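Local coordinates for protein benzoylformate Decarboxylase (Polynucleobacter necessarius, PDB 4K9Q) that probably decarboxylates benzoylformate to benzaldehyde and carbon dioxide, using bound thiamine diphosphate and a magnesium ion, at residues V449-F454 against T517-V522; Q437-G442 against Y491-L496; E6-L11 against E133-A138; G137-A142 against V154-P159. One frame throughout, in Å; residues are numbered along the deposited sequence.

Contact 1 of 4, residues V449-F454 against T517-V522; sequences VIYVVF and TSVIVV
I450 lies beside S518, and V452 beside I520, on neighbouring strands of the parallel sheet of the C-terminal thiamine diphosphate-binding domain, whose axes approach to 4.7 Å and differ by 17° in direction. Five backbone hydrogen bonds join them. Y451 spends both its polar backbone atoms on this partner: its N reaches S518 O and its O takes I520 N, each at 2.8 Å. V453 repeats the scheme with I520 O and V522 N. The backbone groups of I450 and V452 turn the other way, to strand 423-428.

Apolar contacts follow on both faces, and beta-branched residues suit this extended, buried core. The side chains of I450 and I520 lie side by side, CG2 of I450 4.1 Å from CD1 of I520, and both pack on helix 501-513. V452 CG1 meets V522 CG2 at 3.9 Å, and F454 leans on C373, a cofactor-binding residue. On the opposite face V453 CG2 touches V519 CG1.

The aromatic contact also lies there. V449 CG1 sits 3.5 Å above the Y451 ring plane, toward the rim, and Y451 OH bonds to L404 O. T517 gives its hydroxyl to T447 O, with chi1 -64° setting CG2 anti to its backbone N, at the ring edge, 3.8 Å from Y451 CE1.

Contact 2 of 4, residues Q437-G442 against Y491-L496; sequences QGIYTG and YGAKSL
The ring of Y491 takes Q437 CA over one face, a CH-pi contact with CA 4.3 Å from the ring centroid and 27° off the normal, while Y440 CB and I439 CB approach it obliquely. The Q437 amide and Y491 ring planes are 43° apart, and Y491 O meets the Y440 ring obliquely. Y491 stands where helix 484-490 ends in a Schellman motif: G492, with positive phi, is its C-prime residue and tolerates a backbone turn that a side chain would obstruct. Y491 CB is directed toward the first turn of helix 438-445.

I439 and Y440 cross the Y491 side chain at about right angles. Y440 CB comes to 3.6 Å from Y491 CD1, and I439 CG2 reaches Y491 CB at 3.8 Å. That methyl also meets A493 CB at 3.9 Å; the small A493 fits where the chain passes on into strand 494-497.

Tyrosine suits a position with apolar flanks and a polar end at the interface with the second subunit. Q433 of that subunit binds Y491 OH through OE1 and Q437 NE2 through its backbone O, while Y440 OH bonds to its P480 O. Q437 CG, set beside its own backbone N by chi1 -54°, lies 3.5 Å from Y491 OH.

Contact 3 of 4, residues E6-L11 against E133-A138; sequences EITFDL and EDVPGA
P136 wedges its ring against I7 and T8, and each ring carbon can be followed in turn. CB lies 3.9 Å from I7 CG2. CG, the tip of the ring, comes closest, 3.7 Å from that same methyl and 3.8 Å from T8 OG1. CD, where the ring turns back to the backbone N, stays 4.2 Å from T8 OG1. Proline fits here because it occupies the first turn of helix 135-147, where the missing N-H costs no helical hydrogen bond, and its compact ring fits where the CA atoms of T8 and P136 are 5.0 Å apart.

On helix 4-15, I7 offers CG2 obliquely, this branch standing anti to its backbone N. T8 places OG1 beside its own backbone N (chi1 -60°), where the hydroxyl is satisfied by V4 O one turn back, so the oxygen turned toward the proline and toward V135 CG1, at 3.9 Å, is not left without a partner. L11, one turn beyond I7, brings its methyl CD2 to 3.3 Å from P136 O. I167 packs against both I7 and P136, and F139 touches both T8 and L11.

This largely apolar seam, with no polar bond between the segments, joins two neighbouring helices, 4-15 and 135-147, in the alpha/beta architecture of a thiamine diphosphate-binding fold.

Contact 4 of 4, residues G137-A142 against V154-P159; sequences GAFMRA and VFLSLP
A138 O accepts the helical hydrogen bond from A142 N at 2.8 Å, and L156 of the facing strand brings both its methyls near the same carbonyl, CD1 at 3.9 Å. The bond keeps the oxygen satisfied, so leucine methyls can lie against it without leaving a buried polar atom stranded.

L156 occupies the middle of the contact. Its CD1 stands almost squarely over the F139 ring, 3.9 Å from the centroid and only 10° off the normal, a CH-pi contact, and the same methyl lies 4.0 Å from A142 CB. L158 CD1 approaches the CE2-CZ side of the ring obliquely, 3.7 Å from F139 CZ. At the far end V154 holds CG2 in the crowded position between backbone N and carbonyl carbon, which places that methyl 3.7 Å from A142 CB. Two alanines, one turn apart, give the helix a shallow surface that these branched chains can fill.

Helix and strand run nearly antiparallel, at 167°, with axes 9.3 Å apart, as expected of a beta-alpha-beta crossover: strand 126-127 leads into helix 135-147, which returns to strand 154-159, between 126-127 and 93-98. R141 NH2 forms a salt bridge with E107 OE2 of the third subunit, while M140 packs on L15 of helix 4-15.

Overall arrangement
The four contacts fall into two pairs, each associated with one of two sheets of the same strand order, 2-1-3-4-6-5. Contacts 1 and 2, with centres 10 Å apart, meet in the C-terminal sheet, where V519 N makes a probable hydrogen bond of 2.6 Å to K494 O. Contacts 3 and 4, with centres 9 Å apart, share G137 and A138 on helix 135-147. Centres of contacts 1 and 3 are about 42 Å apart. Contact 1 adjoins the cofactor, the F454 side chain being about 6 Å from both thiamine diphosphate and magnesium; the Q437 side chain of contact 2 is about 10 Å from a bound thiamine diphosphate. Contact 2 faces the second subunit, and contacts 3 and 4 the third.

Contact 1 of 4, residues V449-F454 against T517-V522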
loop_
_atom_site.group_PDB
_atom_site.type_symbol
_atom_site.label_atom_id
_atom_site.label_comp_id
_atom_site.label_asym_id
_atom_site.label_seq_id
_atom_site.Cartn_x
_atom_site.Cartn_y
_atom_site.Cartn_z
ATOM N N VAL A 449 -6.867 25.313 -31.299
ATOM C CA VAL A 449 -7.630 24.126 -30.946
ATOM C C VAL A 449 -9.080 24.400 -31.267
ATOM O O VAL A 449 -9.617 25.440 -30.892
ATOM C CB VAL A 449 -7.504 23.799 -29.432
ATOM C CG1 VAL A 449 -8.383 22.594 -29.065
ATOM C CG2 VAL A 449 -6.047 23.543 -29.044
ATOM N N ILE A 450 -9.714 23.460 -31.951
ATOM C CA ILE A 450 -11.087 23.628 -32.388
ATOM C C ILE A 450 -11.922 22.514 -31.791
ATOM O O ILE A 450 -11.779 21.340 -32.173
ATOM C CB ILE A 450 -11.187 23.565 -33.925
ATOM C CG1 ILE A 450 -10.303 24.643 -34.557
ATOM C CG2 ILE A 450 -12.640 23.729 -34.382
ATOM C CD1 ILE A 450 -10.158 24.499 -36.049
ATOM N N TYR A 451 -12.774 22.867 -30.833
ATOM C CA TYR A 451 -13.641 21.885 -30.206
ATOM C C TYR A 451 -14.955 21.830 -30.950
ATOM O O TYR A 451 -15.663 22.830 -31.029
ATOM C CB TYR A 451 -13.910 22.254 -28.749
ATOM C CG TYR A 451 -12.689 22.203 -27.878
ATOM C CD1 TYR A 451 -12.105 23.369 -27.390
ATOM C CD2 TYR A 451 -12.118 20.981 -27.535
ATOM C CE1 TYR A 451 -10.985 23.324 -26.577
ATOM C CE2 TYR A 451 -10.988 20.923 -26.729
ATOM C CZ TYR A 451 -10.430 22.096 -26.253
ATOM O OH TYR A 451 -9.318 22.044 -25.445
ATOM N N VAL A 452 -15.275 20.666 -31.505
ATOM C CA VAL A 452 -16.581 20.460 -32.111
ATOM C C VAL A 452 -17.379 19.586 -31.159
ATOM O O VAL A 452 -17.031 18.419 -30.936
ATOM C CB VAL A 452 -16.488 19.794 -33.497
ATOM C CG1 VAL A 452 -17.876 19.655 -34.118
ATOM C CG2 VAL A 452 -15.579 20.617 -34.412
ATOM N N VAL A 453 -18.429 20.156 -30.579
ATOM C CA VAL A 453 -19.212 19.453 -29.567
ATOM C C VAL A 453 -20.495 18.879 -30.159
ATOM O O VAL A 453 -21.352 19.615 -30.654
ATOM C CB VAL A 453 -19.576 20.374 -28.382
ATOM C CG1 VAL A 453 -20.317 19.579 -27.295
ATOM C CG2 VAL A 453 -18.343 21.038 -27.812
ATOM N N PHE A 454 -20.612 17.560 -30.099
ATOM C CA PHE A 454 -21.784 16.852 -30.590
ATOM C C PHE A 454 -22.857 16.814 -29.513
ATOM O O PHE A 454 -22.792 16.014 -28.577
ATOM C CB PHE A 454 -21.384 15.437 -31.038
ATOM C CG PHE A 454 -20.521 15.425 -32.274
ATOM C CD1 PHE A 454 -19.213 15.884 -32.232
ATOM C CD2 PHE A 454 -21.023 14.957 -33.475
ATOM C CE1 PHE A 454 -18.420 15.885 -33.377
ATOM C CE2 PHE A 454 -20.237 14.940 -34.622
ATOM C CZ PHE A 454 -18.934 15.409 -34.573
ATOM N N THR A 517 -8.401 29.351 -29.751
ATOM C CA THR A 517 -9.281 28.264 -29.338
ATOM C C THR A 517 -10.736 28.612 -29.629
ATOM O O THR A 517 -11.209 29.687 -29.250
ATOM C CB THR A 517 -9.076 27.962 -27.842
ATOM O OG1 THR A 517 -7.738 27.499 -27.647
ATOM C CG2 THR A 517 -10.056 26.893 -27.342
ATOM N N SER A 518 -11.428 27.692 -30.299
ATOM C CA SER A 518 -12.823 27.869 -30.700
ATOM C C SER A 518 -13.691 26.708 -30.209
ATOM O O SER A 518 -13.220 25.575 -30.093
ATOM C CB SER A 518 -12.926 27.941 -32.229
ATOM O OG SER A 518 -12.299 29.105 -32.760
ATOM N N VAL A 519 -14.963 26.999 -29.943
ATOM C CA VAL A 519 -15.955 25.978 -29.629
ATOM C C VAL A 519 -17.116 26.084 -30.616
ATOM O O VAL A 519 -17.716 27.152 -30.780
ATOM C CB VAL A 519 -16.471 26.121 -28.181
ATOM C CG1 VAL A 519 -17.573 25.109 -27.886
ATOM C CG2 VAL A 519 -15.319 25.956 -27.206
ATOM N N ILE A 520 -17.410 24.978 -31.284
ATOM C CA ILE A 520 -18.525 24.907 -32.219
ATOM C C ILE A 520 -19.505 23.858 -31.714
ATOM O O ILE A 520 -19.179 22.675 -31.660
ATOM C CB ILE A 520 -18.036 24.536 -33.629
ATOM C CG1 ILE A 520 -16.991 25.557 -34.090
ATOM C CG2 ILE A 520 -19.211 24.449 -34.605
ATOM C CD1 ILE A 520 -16.337 25.239 -35.421
ATOM N N VAL A 521 -20.701 24.292 -31.333
ATOM C CA VAL A 521 -21.690 23.377 -30.775
ATOM C C VAL A 521 -22.651 22.938 -31.882
ATOM O O VAL A 521 -23.248 23.775 -32.569
ATOM C CB VAL A 521 -22.456 24.040 -29.597
ATOM C CG1 VAL A 521 -23.458 23.063 -28.982
ATOM C CG2 VAL A 521 -21.467 24.567 -28.543
ATOM N N VAL A 522 -22.776 21.627 -32.063
ATOM C CA VAL A 522 -23.615 21.059 -33.104
ATOM C C VAL A 522 -24.707 20.191 -32.473
ATOM O O VAL A 522 -24.424 19.113 -31.949
ATOM C CB VAL A 522 -22.787 20.189 -34.068
ATOM C CG1 VAL A 522 -23.639 19.786 -35.281
ATOM C CG2 VAL A 522 -21.523 20.926 -34.500
#

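Contact 2 of 4, residues Q437-G442 against Y491-L496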
loop_
_atom_site.group_PDB
_atom_site.type_symbol
_atom_site.label_atom_id
_atom_site.label_comp_id
_atom_site.label_asym_id
_atom_site.label_seq_id
_atom_site.Cartn_x
_atom_site.Cartn_y
_atom_site.Cartn_z
ATOM N N GLN A 437 -12.664 23.209 -17.743
ATOM C CA GLN A 437 -11.770 24.314 -17.389
ATOM C C GLN A 437 -10.534 24.381 -18.291
ATOM O O GLN A 437 -9.894 25.434 -18.397
ATOM C CB GLN A 437 -11.324 24.229 -15.921
ATOM C CG GLN A 437 -12.476 24.123 -14.931
ATOM C CD GLN A 437 -12.757 22.689 -14.544
ATOM O OE1 GLN A 437 -12.601 21.789 -15.361
ATOM N NE2 GLN A 437 -13.167 22.469 -13.297
ATOM N N GLY A 438 -10.196 23.258 -18.924
ATOM C CA GLY A 438 -9.048 23.195 -19.818
ATOM C C GLY A 438 -9.100 24.243 -20.921
ATOM O O GLY A 438 -8.064 24.686 -21.413
ATOM N N ILE A 439 -10.309 24.628 -21.323
ATOM C CA ILE A 439 -10.476 25.642 -22.367
ATOM C C ILE A 439 -9.698 26.916 -22.037
ATOM O O ILE A 439 -9.081 27.535 -22.913
ATOM C CB ILE A 439 -11.966 25.991 -22.570
ATOM C CG1 ILE A 439 -12.739 24.747 -23.025
ATOM C CG2 ILE A 439 -12.125 27.108 -23.593
ATOM C CD1 ILE A 439 -14.243 24.965 -23.078
ATOM N N TYR A 440 -9.713 27.297 -20.764
ATOM C CA TYR A 440 -9.027 28.497 -20.318
ATOM C C TYR A 440 -7.556 28.485 -20.716
ATOM O O TYR A 440 -7.016 29.488 -21.169
ATOM C CB TYR A 440 -9.154 28.640 -18.804
ATOM C CG TYR A 440 -8.560 29.923 -18.260
ATOM C CD1 TYR A 440 -9.156 31.157 -18.527
ATOM C CD2 TYR A 440 -7.413 29.904 -17.478
ATOM C CE1 TYR A 440 -8.617 32.336 -18.027
ATOM C CE2 TYR A 440 -6.869 31.072 -16.969
ATOM C CZ TYR A 440 -7.471 32.282 -17.249
ATOM O OH TYR A 440 -6.905 33.428 -16.728
ATOM N N THR A 441 -6.901 27.344 -20.539
ATOM C CA THR A 441 -5.480 27.254 -20.861
ATOM C C THR A 441 -5.274 27.409 -22.363
ATOM O O THR A 441 -4.342 28.082 -22.799
ATOM C CB THR A 441 -4.881 25.924 -20.369
ATOM O OG1 THR A 441 -5.042 25.845 -18.948
ATOM C CG2 THR A 441 -3.392 25.860 -20.702
ATOM N N GLY A 442 -6.146 26.788 -23.146
ATOM C CA GLY A 442 -6.118 26.956 -24.591
ATOM C C GLY A 442 -6.196 28.430 -24.973
ATOM O O GLY A 442 -5.419 28.919 -25.781
ATOM N N TYR A 491 -14.682 30.990 -20.691
ATOM C CA TYR A 491 -13.225 30.869 -20.643
ATOM C C TYR A 491 -12.527 31.647 -21.749
ATOM O O TYR A 491 -11.310 31.542 -21.917
ATOM C CB TYR A 491 -12.813 29.399 -20.663
ATOM C CG TYR A 491 -13.244 28.688 -19.413
ATOM C CD1 TYR A 491 -12.722 29.059 -18.180
ATOM C CD2 TYR A 491 -14.193 27.684 -19.455
ATOM C CE1 TYR A 491 -13.117 28.438 -17.022
ATOM C CE2 TYR A 491 -14.594 27.043 -18.291
ATOM C CZ TYR A 491 -14.051 27.431 -17.083
ATOM O OH TYR A 491 -14.443 26.807 -15.922
ATOM N N GLY A 492 -13.311 32.412 -22.501
ATOM C CA GLY A 492 -12.772 33.337 -23.494
ATOM C C GLY A 492 -12.583 32.786 -24.901
ATOM O O GLY A 492 -11.968 33.442 -25.749
ATOM N N ALA A 493 -13.112 31.594 -25.166
ATOM C CA ALA A 493 -13.004 31.009 -26.501
ATOM C C ALA A 493 -14.015 31.612 -27.472
ATOM O O ALA A 493 -15.079 32.084 -27.059
ATOM C CB ALA A 493 -13.185 29.489 -26.438
ATOM N N LYS A 494 -13.674 31.614 -28.759
ATOM C CA LYS A 494 -14.662 31.867 -29.802
ATOM C C LYS A 494 -15.666 30.735 -29.665
ATOM O O LYS A 494 -15.281 29.567 -29.604
ATOM C CB LYS A 494 -14.016 31.834 -31.186
ATOM C CG LYS A 494 -13.092 32.987 -31.466
ATOM C CD LYS A 494 -13.828 34.313 -31.391
ATOM C CE LYS A 494 -12.940 35.456 -31.867
ATOM N NZ LYS A 494 -12.508 35.242 -33.282
ATOM N N SER A 495 -16.947 31.061 -29.584
ATOM C CA SER A 495 -17.956 30.064 -29.256
ATOM C C SER A 495 -19.281 30.354 -29.960
ATOM O O SER A 495 -19.783 31.479 -29.903
ATOM C CB SER A 495 -18.165 30.058 -27.738
ATOM O OG SER A 495 -18.961 28.972 -27.312
ATOM N N LEU A 496 -19.855 29.349 -30.603
ATOM C CA LEU A 496 -21.163 29.519 -31.219
ATOM C C LEU A 496 -21.821 28.178 -31.467
ATOM O O LEU A 496 -21.160 27.132 -31.477
ATOM C CB LEU A 496 -21.059 30.292 -32.534
ATOM C CG LEU A 496 -20.654 29.470 -33.754
ATOM C CD1 LEU A 496 -21.001 30.210 -35.052
ATOM C CD2 LEU A 496 -19.183 29.164 -33.673
#

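Contact 3 of 4, residues E6-L11 against E133-A138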
loop_
_atom_site.group_PDB
_atom_site.type_symbol
_atom_site.label_atom_id
_atom_site.label_comp_id
_atom_site.label_asym_id
_atom_site.label_seq_id
_atom_site.Cartn_x
_atom_site.Cartn_y
_atom_site.Cartn_z
ATOM N N GLU A 6 18.515 25.877 -7.500
ATOM C CA GLU A 6 19.402 26.191 -8.617
ATOM C C GLU A 6 19.961 24.917 -9.262
ATOM O O GLU A 6 19.987 24.788 -10.483
ATOM C CB GLU A 6 20.540 27.131 -8.198
ATOM C CG GLU A 6 21.314 27.654 -9.397
ATOM C CD GLU A 6 22.346 28.708 -9.044
ATOM O OE1 GLU A 6 22.390 29.145 -7.875
ATOM O OE2 GLU A 6 23.117 29.095 -9.945
ATOM N N ILE A 7 20.393 23.972 -8.432
ATOM C CA ILE A 7 20.935 22.708 -8.926
ATOM C C ILE A 7 19.887 21.887 -9.681
ATOM O O ILE A 7 20.176 21.276 -10.708
ATOM C CB ILE A 7 21.523 21.897 -7.770
ATOM C CG1 ILE A 7 22.681 22.688 -7.148
ATOM C CG2 ILE A 7 21.962 20.506 -8.239
ATOM C CD1 ILE A 7 23.136 22.155 -5.806
ATOM N N THR A 8 18.663 21.880 -9.161
ATOM C CA THR A 8 17.585 21.115 -9.777
ATOM C C THR A 8 17.203 21.687 -11.142
ATOM O O THR A 8 17.038 20.945 -12.116
ATOM C CB THR A 8 16.352 21.069 -8.850
ATOM O OG1 THR A 8 16.712 20.438 -7.612
ATOM C CG2 THR A 8 15.213 20.293 -9.506
ATOM N N PHE A 9 17.052 23.006 -11.224
ATOM C CA PHE A 9 16.712 23.605 -12.504
ATOM C C PHE A 9 17.842 23.399 -13.517
ATOM O O PHE A 9 17.578 23.150 -14.702
ATOM C CB PHE A 9 16.319 25.079 -12.349
ATOM C CG PHE A 9 14.871 25.272 -12.001
ATOM C CD1 PHE A 9 13.919 25.401 -12.999
ATOM C CD2 PHE A 9 14.457 25.302 -10.679
ATOM C CE1 PHE A 9 12.574 25.564 -12.681
ATOM C CE2 PHE A 9 13.118 25.463 -10.356
ATOM C CZ PHE A 9 12.179 25.594 -11.358
ATOM N N ASP A 10 19.087 23.445 -13.050
ATOM C CA ASP A 10 20.219 23.152 -13.935
ATOM C C ASP A 10 20.189 21.711 -14.464
ATOM O O ASP A 10 20.483 21.462 -15.635
ATOM C CB ASP A 10 21.552 23.452 -13.256
ATOM C CG ASP A 10 21.995 24.901 -13.442
ATOM O OD1 ASP A 10 21.434 25.610 -14.311
ATOM O OD2 ASP A 10 22.922 25.318 -12.721
ATOM N N LEU A 11 19.825 20.761 -13.605
ATOM C CA LEU A 11 19.625 19.383 -14.054
ATOM C C LEU A 11 18.534 19.305 -15.120
ATOM O O LEU A 11 18.696 18.653 -16.152
ATOM C CB LEU A 11 19.284 18.465 -12.871
ATOM C CG LEU A 11 18.866 17.041 -13.245
ATOM C CD1 LEU A 11 20.043 16.277 -13.844
ATOM C CD2 LEU A 11 18.330 16.310 -12.030
ATOM N N GLU A 133 19.324 17.491 0.329
ATOM C CA GLU A 133 20.470 17.105 -0.490
ATOM C C GLU A 133 20.115 16.106 -1.595
ATOM O O GLU A 133 20.770 16.067 -2.642
ATOM C CB GLU A 133 21.584 16.524 0.387
ATOM C CG GLU A 133 22.344 17.550 1.227
ATOM C CD GLU A 133 21.646 17.925 2.532
ATOM O OE1 GLU A 133 20.503 17.479 2.781
ATOM O OE2 GLU A 133 22.251 18.680 3.323
ATOM N N ASP A 134 19.082 15.297 -1.362
ATOM C CA ASP A 134 18.704 14.250 -2.301
ATOM C C ASP A 134 17.734 14.696 -3.387
ATOM O O ASP A 134 17.402 13.903 -4.278
ATOM C CB ASP A 134 18.079 13.073 -1.556
ATOM C CG ASP A 134 19.046 12.427 -0.575
ATOM O OD1 ASP A 134 20.259 12.360 -0.878
ATOM O OD2 ASP A 134 18.590 11.994 0.499
ATOM N N VAL A 135 17.276 15.948 -3.333
ATOM C CA VAL A 135 16.242 16.379 -4.277
ATOM C C VAL A 135 16.684 16.313 -5.752
ATOM O O VAL A 135 15.965 15.748 -6.584
ATOM C CB VAL A 135 15.620 17.756 -3.894
ATOM C CG1 VAL A 135 14.723 18.285 -5.027
ATOM C CG2 VAL A 135 14.856 17.641 -2.573
ATOM N N PRO A 136 17.856 16.884 -6.087
ATOM C CA PRO A 136 18.304 16.783 -7.481
ATOM C C PRO A 136 18.437 15.332 -7.929
ATOM O O PRO A 136 17.951 14.986 -9.010
ATOM C CB PRO A 136 19.669 17.482 -7.473
ATOM C CG PRO A 136 19.603 18.420 -6.294
ATOM C CD PRO A 136 18.776 17.698 -5.266
ATOM N N GLY A 137 19.062 14.491 -7.108
ATOM C CA GLY A 137 19.179 13.082 -7.447
ATOM C C GLY A 137 17.839 12.384 -7.609
ATOM O O GLY A 137 17.717 11.467 -8.421
ATOM N N ALA A 138 16.842 12.802 -6.828
ATOM C CA ALA A 138 15.490 12.239 -6.933
ATOM C C ALA A 138 14.837 12.610 -8.268
ATOM O O ALA A 138 14.127 11.791 -8.883
ATOM C CB ALA A 138 14.626 12.677 -5.755
#

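Contact 4 of 4, residues G137-A142 against V154-P159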
loop_
_atom_site.group_PDB
_atom_site.type_symbol
_atom_site.label_atom_id
_atom_site.label_comp_id
_atom_site.label_asym_id
_atom_site.label_seq_id
_atom_site.Cartn_x
_atom_site.Cartn_y
_atom_site.Cartn_z
ATOM N N GLY A 137 19.062 14.491 -7.108
ATOM C CA GLY A 137 19.179 13.082 -7.447
ATOM C C GLY A 137 17.839 12.384 -7.609
ATOM O O GLY A 137 17.717 11.467 -8.421
ATOM N N ALA A 138 16.842 12.802 -6.828
ATOM C CA ALA A 138 15.490 12.239 -6.933
ATOM C C ALA A 138 14.837 12.610 -8.268
ATOM O O ALA A 138 14.127 11.791 -8.883
ATOM C CB ALA A 138 14.626 12.677 -5.755
ATOM N N PHE A 139 15.076 13.839 -8.729
ATOM C CA PHE A 139 14.634 14.218 -10.066
ATOM C C PHE A 139 15.303 13.368 -11.154
ATOM O O PHE A 139 14.651 12.955 -12.122
ATOM C CB PHE A 139 14.841 15.714 -10.321
ATOM C CG PHE A 139 13.677 16.570 -9.882
ATOM C CD1 PHE A 139 12.691 16.934 -10.786
ATOM C CD2 PHE A 139 13.568 16.993 -8.565
ATOM C CE1 PHE A 139 11.607 17.731 -10.393
ATOM C CE2 PHE A 139 12.490 17.796 -8.162
ATOM C CZ PHE A 139 11.510 18.160 -9.081
ATOM N N MET A 140 16.602 13.101 -11.005
ATOM C CA MET A 140 17.272 12.236 -11.973
ATOM C C MET A 140 16.687 10.816 -11.957
ATOM O O MET A 140 16.442 10.231 -13.010
ATOM C CB MET A 140 18.781 12.183 -11.730
ATOM C CG MET A 140 19.523 11.401 -12.808
ATOM S SD MET A 140 19.378 12.151 -14.438
ATOM C CE MET A 140 18.669 10.797 -15.381
ATOM N N ARG A 141 16.484 10.256 -10.768
ATOM C CA ARG A 141 15.890 8.921 -10.669
ATOM C C ARG A 141 14.466 8.935 -11.218
ATOM O O ARG A 141 14.026 7.975 -11.843
ATOM C CB ARG A 141 15.910 8.419 -9.222
ATOM C CG ARG A 141 15.303 7.025 -9.032
ATOM C CD ARG A 141 15.649 6.440 -7.661
ATOM N NE ARG A 141 14.906 5.202 -7.452
ATOM C CZ ARG A 141 14.771 4.576 -6.288
ATOM N NH1 ARG A 141 15.354 5.039 -5.186
ATOM N NH2 ARG A 141 14.056 3.459 -6.234
ATOM N N ALA A 142 13.744 10.029 -10.981
ATOM C CA ALA A 142 12.390 10.176 -11.529
ATOM C C ALA A 142 12.417 10.123 -13.065
ATOM O O ALA A 142 11.661 9.366 -13.685
ATOM C CB ALA A 142 11.743 11.484 -11.037
ATOM N N VAL A 154 5.796 9.122 -12.873
ATOM C CA VAL A 154 6.368 8.943 -11.541
ATOM C C VAL A 154 5.952 10.130 -10.666
ATOM O O VAL A 154 5.520 11.172 -11.178
ATOM C CB VAL A 154 7.903 8.856 -11.597
ATOM C CG1 VAL A 154 8.347 7.642 -12.397
ATOM C CG2 VAL A 154 8.475 10.123 -12.216
ATOM N N PHE A 155 6.067 9.972 -9.347
ATOM C CA PHE A 155 5.598 11.007 -8.428
ATOM C C PHE A 155 6.651 11.356 -7.384
ATOM O O PHE A 155 7.197 10.463 -6.723
ATOM C CB PHE A 155 4.316 10.565 -7.716
ATOM C CG PHE A 155 3.879 11.507 -6.626
ATOM C CD1 PHE A 155 3.381 12.764 -6.945
ATOM C CD2 PHE A 155 3.985 11.155 -5.288
ATOM C CE1 PHE A 155 2.978 13.652 -5.949
ATOM C CE2 PHE A 155 3.575 12.045 -4.284
ATOM C CZ PHE A 155 3.088 13.296 -4.619
ATOM N N LEU A 156 6.932 12.656 -7.243
ATOM C CA LEU A 156 7.793 13.161 -6.167
ATOM C C LEU A 156 7.017 14.120 -5.269
ATOM O O LEU A 156 6.357 15.042 -5.762
ATOM C CB LEU A 156 8.994 13.919 -6.744
ATOM C CG LEU A 156 9.988 13.138 -7.604
ATOM C CD1 LEU A 156 11.051 14.085 -8.144
ATOM C CD2 LEU A 156 10.616 12.020 -6.786
ATOM N N SER A 157 7.113 13.900 -3.963
ATOM C CA SER A 157 6.557 14.776 -2.948
ATOM C C SER A 157 7.710 15.590 -2.378
ATOM O O SER A 157 8.673 15.023 -1.854
ATOM C CB SER A 157 5.910 13.926 -1.851
ATOM O OG SER A 157 5.476 14.730 -0.773
ATOM N N LEU A 158 7.607 16.914 -2.462
ATOM C CA LEU A 158 8.742 17.802 -2.226
ATOM C C LEU A 158 8.459 18.850 -1.138
ATOM O O LEU A 158 7.795 19.851 -1.384
ATOM C CB LEU A 158 9.138 18.466 -3.556
ATOM C CG LEU A 158 9.512 17.428 -4.637
ATOM C CD1 LEU A 158 9.442 17.996 -6.018
ATOM C CD2 LEU A 158 10.880 16.822 -4.369
ATOM N N PRO A 159 8.951 18.610 0.082
ATOM C CA PRO A 159 8.738 19.573 1.175
ATOM C C PRO A 159 9.204 20.992 0.816
ATOM O O PRO A 159 10.290 21.163 0.277
ATOM C CB PRO A 159 9.580 18.991 2.314
ATOM C CG PRO A 159 9.549 17.510 2.059
ATOM C CD PRO A 159 9.598 17.369 0.553
#